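Side-chain contacts in putative methylase (Clostridium difficile, PDB 3LDU), which probably transfers methyl groups to guanine bases of ribosomal RNA and carries GTP in a pocket of its methyltransferase domain: residues 228-231 against 235-238; 323-328 against 342-347. All coordinates share one frame; numbering follows the deposited sequence.

Contact 1: residues 228-231 against 235-238. With FMT (formic acid), chain C.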
loop_
_atom_site.group_PDB
_atom_site.type_symbol
_atom_site.label_atom_id
_atom_site.label_comp_id
_atom_site.label_asym_id
_atom_site.label_seq_id
_atom_site.Cartn_x
_atom_site.Cartn_y
_atom_site.Cartn_z
ATOM N N PHE A 228 -14.381 1.895 -5.036
ATOM C CA PHE A 228 -14.252 1.796 -3.590
ATOM C C PHE A 228 -15.620 1.596 -2.988
ATOM O O PHE A 228 -16.609 2.158 -3.475
ATOM C CB PHE A 228 -13.609 3.066 -3.047
ATOM C CG PHE A 228 -12.268 3.330 -3.642
ATOM C CD1 PHE A 228 -11.139 2.740 -3.106
ATOM C CD2 PHE A 228 -12.139 4.135 -4.763
ATOM C CE1 PHE A 228 -9.890 2.968 -3.669
ATOM C CE2 PHE A 228 -10.900 4.369 -5.320
ATOM C CZ PHE A 228 -9.776 3.778 -4.774
ATOM N N ILE A 229 -15.692 0.781 -1.939
ATOM C CA ILE A 229 -16.995 0.452 -1.342
ATOM C C ILE A 229 -17.767 1.693 -0.888
ATOM O O ILE A 229 -18.990 1.722 -1.008
ATOM C CB ILE A 229 -16.834 -0.555 -0.175
ATOM C CG1 ILE A 229 -18.172 -1.209 0.173
ATOM C CG2 ILE A 229 -16.222 0.130 1.053
ATOM C CD1 ILE A 229 -18.806 -1.958 -0.983
ATOM N N SER A 230 -17.077 2.725 -0.395
ATOM C CA SER A 230 -17.758 3.924 0.132
ATOM C C SER A 230 -18.372 4.819 -0.945
ATOM O O SER A 230 -19.114 5.768 -0.632
ATOM C CB SER A 230 -16.805 4.764 0.991
ATOM O OG SER A 230 -15.619 5.079 0.265
ATOM N N GLU A 231 -18.066 4.535 -2.208
ATOM C CA GLU A 231 -18.685 5.278 -3.297
ATOM C C GLU A 231 -20.185 5.010 -3.362
ATOM O O GLU A 231 -20.936 5.800 -3.943
ATOM C CB GLU A 231 -18.032 4.952 -4.639
ATOM C CG GLU A 231 -16.620 5.488 -4.767
ATOM C CD GLU A 231 -16.055 5.244 -6.142
ATOM O OE1 GLU A 231 -15.526 4.136 -6.375
ATOM O OE2 GLU A 231 -16.149 6.155 -6.992
ATOM N N THR A 235 -24.623 7.931 2.923
ATOM C CA THR A 235 -24.242 8.873 3.971
ATOM C C THR A 235 -23.174 9.865 3.508
ATOM O O THR A 235 -22.852 10.808 4.225
ATOM C CB THR A 235 -23.739 8.142 5.241
ATOM O OG1 THR A 235 -22.565 7.377 4.930
ATOM C CG2 THR A 235 -24.811 7.209 5.785
ATOM N N LEU A 236 -22.622 9.642 2.319
ATOM C CA LEU A 236 -21.654 10.568 1.743
ATOM C C LEU A 236 -22.292 11.364 0.616
ATOM O O LEU A 236 -23.231 10.896 -0.032
ATOM C CB LEU A 236 -20.430 9.817 1.208
ATOM C CG LEU A 236 -19.626 9.014 2.224
ATOM C CD1 LEU A 236 -18.416 8.333 1.580
ATOM C CD2 LEU A 236 -19.201 9.907 3.375
ATOM N N ASP A 237 -21.779 12.571 0.396
ATOM C CA ASP A 237 -22.174 13.392 -0.741
ATOM C C ASP A 237 -21.465 12.861 -1.981
ATOM O O ASP A 237 -20.249 12.973 -2.092
ATOM C CB ASP A 237 -21.777 14.849 -0.495
ATOM C CG ASP A 237 -22.039 15.739 -1.694
ATOM O OD1 ASP A 237 -22.721 15.293 -2.641
ATOM O OD2 ASP A 237 -21.563 16.892 -1.685
ATOM N N LYS A 238 -22.231 12.290 -2.908
ATOM C CA LYS A 238 -21.671 11.617 -4.080
ATOM C C LYS A 238 -20.871 12.577 -4.972
ATOM O O LYS A 238 -20.028 12.162 -5.782
ATOM C CB LYS A 238 -22.798 10.946 -4.875
ATOM C CG LYS A 238 -22.379 9.726 -5.675
ATOM C CD LYS A 238 -23.464 8.648 -5.661
ATOM C CE LYS A 238 -23.623 8.027 -4.275
ATOM N NZ LYS A 238 -24.692 6.988 -4.245
HETATM C C FMT C . -20.350 7.305 7.340
HETATM O O1 FMT C . -20.371 8.515 7.587
HETATM O O2 FMT C . -21.350 6.608 7.136
#
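Where Ser230 meets Leu236 and Glu231 meets Lys238, the flat groups that do the touching are backbone carbonyls, while the ring of Phe228 and the carboxylate of Glu231 work elsewhere. The phenyl ring packs against the indole of Trp241, with the two planes about 20° apart. The carboxylate reaches back along its own segment: Glu231 OE1 takes the N-H of Phe228 at 2.9 Å through its anti lone pair, and it also bridges to Arg245. Across the contact, the methyl Leu236 CD1 rests 3.5 Å from Ser230 O and 4.0 Å from Ser230 CB. Leucine suits this place because its branched end covers a small serine, whose OG is already bonded to Thr160 O. The aliphatic arm of Lys238 bends at chi2 and chi3 (143° and -69°), bringing CE to 3.5 Å from Glu231 O. Its NZ remains 4.0 Å from Glu231 O, so this is a loose approach, perhaps with a mild electrostatic pull. One residue before Leu236, Thr235 OG1 donates, at 2.6 Å, to O2 of a formic acid molecule that probably came from the crystallisation liquor. The contact folds one loop back on itself: a 3-10 turn, closed by Glu231 N to Phe228 O, lies beside the start of helix 238-251, where Asp237 is the N-cap and its OD1 accepts from Lys239 N.

Contact 2: residues 323-328 against 342-347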
loop_
_atom_site.group_PDB
_atom_site.type_symbol
_atom_site.label_atom_id
_atom_site.label_comp_id
_atom_site.label_asym_id
_atom_site.label_seq_id
_atom_site.Cartn_x
_atom_site.Cartn_y
_atom_site.Cartn_z
ATOM N N GLN A 323 25.547 -16.460 -6.133
ATOM C CA GLN A 323 26.332 -16.089 -7.304
ATOM C C GLN A 323 25.704 -14.916 -8.055
ATOM O O GLN A 323 26.407 -14.036 -8.549
ATOM C CB GLN A 323 26.533 -17.281 -8.239
ATOM C CG GLN A 323 27.405 -16.962 -9.456
ATOM C CD GLN A 323 28.866 -16.671 -9.101
ATOM O OE1 GLN A 323 29.397 -17.185 -8.112
ATOM N NE2 GLN A 323 29.520 -15.851 -9.918
ATOM N N LEU A 324 24.376 -14.903 -8.134
ATOM C CA LEU A 324 23.678 -13.805 -8.783
ATOM C C LEU A 324 24.038 -12.485 -8.101
ATOM O O LEU A 324 24.377 -11.503 -8.757
ATOM C CB LEU A 324 22.167 -14.033 -8.726
ATOM C CG LEU A 324 21.331 -12.841 -9.189
ATOM C CD1 LEU A 324 21.584 -12.569 -10.662
ATOM C CD2 LEU A 324 19.850 -13.107 -8.939
ATOM N N TYR A 325 23.978 -12.473 -6.772
ATOM C CA TYR A 325 24.298 -11.271 -6.011
ATOM C C TYR A 325 25.721 -10.776 -6.322
ATOM O O TYR A 325 25.936 -9.582 -6.510
ATOM C CB TYR A 325 24.121 -11.524 -4.511
ATOM C CG TYR A 325 22.674 -11.740 -4.069
ATOM C CD1 TYR A 325 21.608 -11.346 -4.870
ATOM C CD2 TYR A 325 22.387 -12.349 -2.855
ATOM C CE1 TYR A 325 20.287 -11.545 -4.465
ATOM C CE2 TYR A 325 21.079 -12.556 -2.443
ATOM C CZ TYR A 325 20.036 -12.154 -3.243
ATOM O OH TYR A 325 18.746 -12.369 -2.805
ATOM N N LYS A 326 26.686 -11.694 -6.386
ATOM C CA LYS A 326 28.064 -11.331 -6.713
ATOM C C LYS A 326 28.136 -10.743 -8.121
ATOM O O LYS A 326 28.747 -9.700 -8.359
ATOM C CB LYS A 326 28.968 -12.565 -6.628
ATOM C CG LYS A 326 30.422 -12.293 -6.917
ATOM C CD LYS A 326 31.195 -13.609 -7.004
ATOM C CE LYS A 326 31.000 -14.454 -5.748
ATOM N NZ LYS A 326 31.651 -13.826 -4.565
ATOM N N GLU A 327 27.486 -11.418 -9.052
ATOM C CA GLU A 327 27.473 -10.952 -10.435
ATOM C C GLU A 327 26.786 -9.593 -10.600
ATOM O O GLU A 327 27.263 -8.743 -11.358
ATOM C CB GLU A 327 26.896 -12.026 -11.348
ATOM C CG GLU A 327 27.833 -13.244 -11.413
ATOM C CD GLU A 327 27.258 -14.421 -12.183
ATOM O OE1 GLU A 327 26.253 -14.248 -12.893
ATOM O OE2 GLU A 327 27.828 -15.528 -12.080
ATOM N N LEU A 328 25.686 -9.375 -9.879
ATOM C CA LEU A 328 25.058 -8.059 -9.862
ATOM C C LEU A 328 25.989 -6.968 -9.329
ATOM O O LEU A 328 26.059 -5.869 -9.886
ATOM C CB LEU A 328 23.771 -8.070 -9.027
ATOM C CG LEU A 328 22.653 -8.976 -9.543
ATOM C CD1 LEU A 328 21.512 -9.010 -8.533
ATOM C CD2 LEU A 328 22.137 -8.535 -10.923
ATOM N N LEU A 342 18.122 -2.458 -3.754
ATOM C CA LEU A 342 17.694 -3.841 -3.930
ATOM C C LEU A 342 16.980 -4.321 -2.688
ATOM O O LEU A 342 17.450 -4.100 -1.568
ATOM C CB LEU A 342 18.917 -4.744 -4.166
ATOM C CG LEU A 342 19.723 -4.501 -5.442
ATOM C CD1 LEU A 342 20.870 -3.549 -5.133
ATOM C CD2 LEU A 342 20.264 -5.803 -6.023
ATOM N N ILE A 343 15.844 -4.976 -2.884
ATOM C CA ILE A 343 15.118 -5.554 -1.760
ATOM C C ILE A 343 15.261 -7.076 -1.761
ATOM O O ILE A 343 15.077 -7.729 -2.790
ATOM C CB ILE A 343 13.618 -5.126 -1.768
ATOM C CG1 ILE A 343 12.892 -5.788 -0.597
ATOM C CG2 ILE A 343 12.953 -5.448 -3.114
ATOM C CD1 ILE A 343 11.517 -5.154 -0.262
ATOM N N THR A 344 15.654 -7.641 -0.629
ATOM C CA THR A 344 15.772 -9.087 -0.524
ATOM C C THR A 344 15.698 -9.529 0.921
ATOM O O THR A 344 16.053 -8.770 1.824
ATOM C CB THR A 344 17.077 -9.631 -1.164
ATOM O OG1 THR A 344 17.121 -11.051 -0.980
ATOM C CG2 THR A 344 18.307 -9.005 -0.521
ATOM N N SER A 345 15.255 -10.763 1.136
ATOM C CA SER A 345 15.203 -11.323 2.482
ATOM C C SER A 345 16.494 -12.052 2.827
ATOM O O SER A 345 16.658 -12.545 3.949
ATOM C CB SER A 345 14.023 -12.283 2.622
ATOM O OG SER A 345 14.192 -13.418 1.790
ATOM N N TYR A 346 17.411 -12.122 1.865
ATOM C CA TYR A 346 18.708 -12.752 2.103
ATOM C C TYR A 346 19.529 -11.890 3.071
ATOM O O TYR A 346 19.991 -10.807 2.718
ATOM C CB TYR A 346 19.451 -12.982 0.782
ATOM C CG TYR A 346 20.676 -13.864 0.941
ATOM C CD1 TYR A 346 20.560 -15.247 0.937
ATOM C CD2 TYR A 346 21.934 -13.310 1.110
ATOM C CE1 TYR A 346 21.667 -16.058 1.095
ATOM C CE2 TYR A 346 23.050 -14.113 1.265
ATOM C CZ TYR A 346 22.908 -15.487 1.260
ATOM O OH TYR A 346 24.006 -16.306 1.411
ATOM N N GLU A 347 19.692 -12.375 4.297
ATOM C CA GLU A 347 20.313 -11.584 5.364
ATOM C C GLU A 347 21.713 -11.069 5.023
ATOM O O GLU A 347 22.021 -9.894 5.225
ATOM C CB GLU A 347 20.358 -12.383 6.670
ATOM C CG GLU A 347 19.025 -12.456 7.403
ATOM C CD GLU A 347 18.708 -11.188 8.176
ATOM O OE1 GLU A 347 19.461 -10.866 9.120
ATOM O OE2 GLU A 347 17.702 -10.521 7.849
#
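Tyr325 reaches from the helix to Thr344 at the end of the strand, and the two side chains approach from opposite directions. Thr344 OG1 donates to Tyr325 OH at 2.8 Å, and the phenol oxygen is also bonded to the backbone oxygen of Pro310. Beside this bond the Tyr325 ring turns its edge to Tyr346: Tyr325 CE2 lies 3.6 Å from Tyr346 CB, close to the plane of the Tyr325 ring. The rings form an offset edge-to-face pair, centroids 5.5 Å apart and planes at 63°. Tyrosine suits position 325 because one side chain offers both this ring edge and a hydroxyl that spans to Thr344 and Pro310. Elsewhere in the contact, Leu328 CD1 and Leu342 CD2 make an apolar contact at 4.3 Å. In the next shell, Thr344 places OG1 anti to its backbone N (chi1 178°), where it also accepts from Tyr346 N at 3.1 Å. This ST turn fixes the threonine and turns the chain as it leaves the strand. Phe349 adds a further edge-to-face partner to Tyr325. The helix and strand belong to the beta-alpha-beta unit of strand 304-307, helix 315-333 and strand 339-344, with Tyr346 in the turn that follows. Since a carbonyl oxygen can only accept, the donors all point the same way, from Tyr346 N through Thr344 OG1 and Tyr325 OH to Pro310 O, hydrogen bonds that would be expected to reinforce one another.

Contacts 1 and 2 lie on opposite sides of the chain's centre, 45 Å between their centres and about 23 Å between nearest atoms, although both belong to the methyltransferase part of the sequence. Contact 1 faces the N-terminal part of the protein, through Thr160 and helix 48-55, and lies away from the GTP pocket. Contact 2 backs onto that pocket: Leu324 touches GTP, and the side chain of Leu328 comes within about 6 Å of the nucleotide and about 4 Å of that of Ala293. Pro310, whose carbonyl oxygen receives the Tyr325 hydroxyl, belongs to the Asn-Pro-Pro-Tyr sequence from Asn308 to Tyr311, a motif characteristic of methyltransferases acting on amino groups of bases.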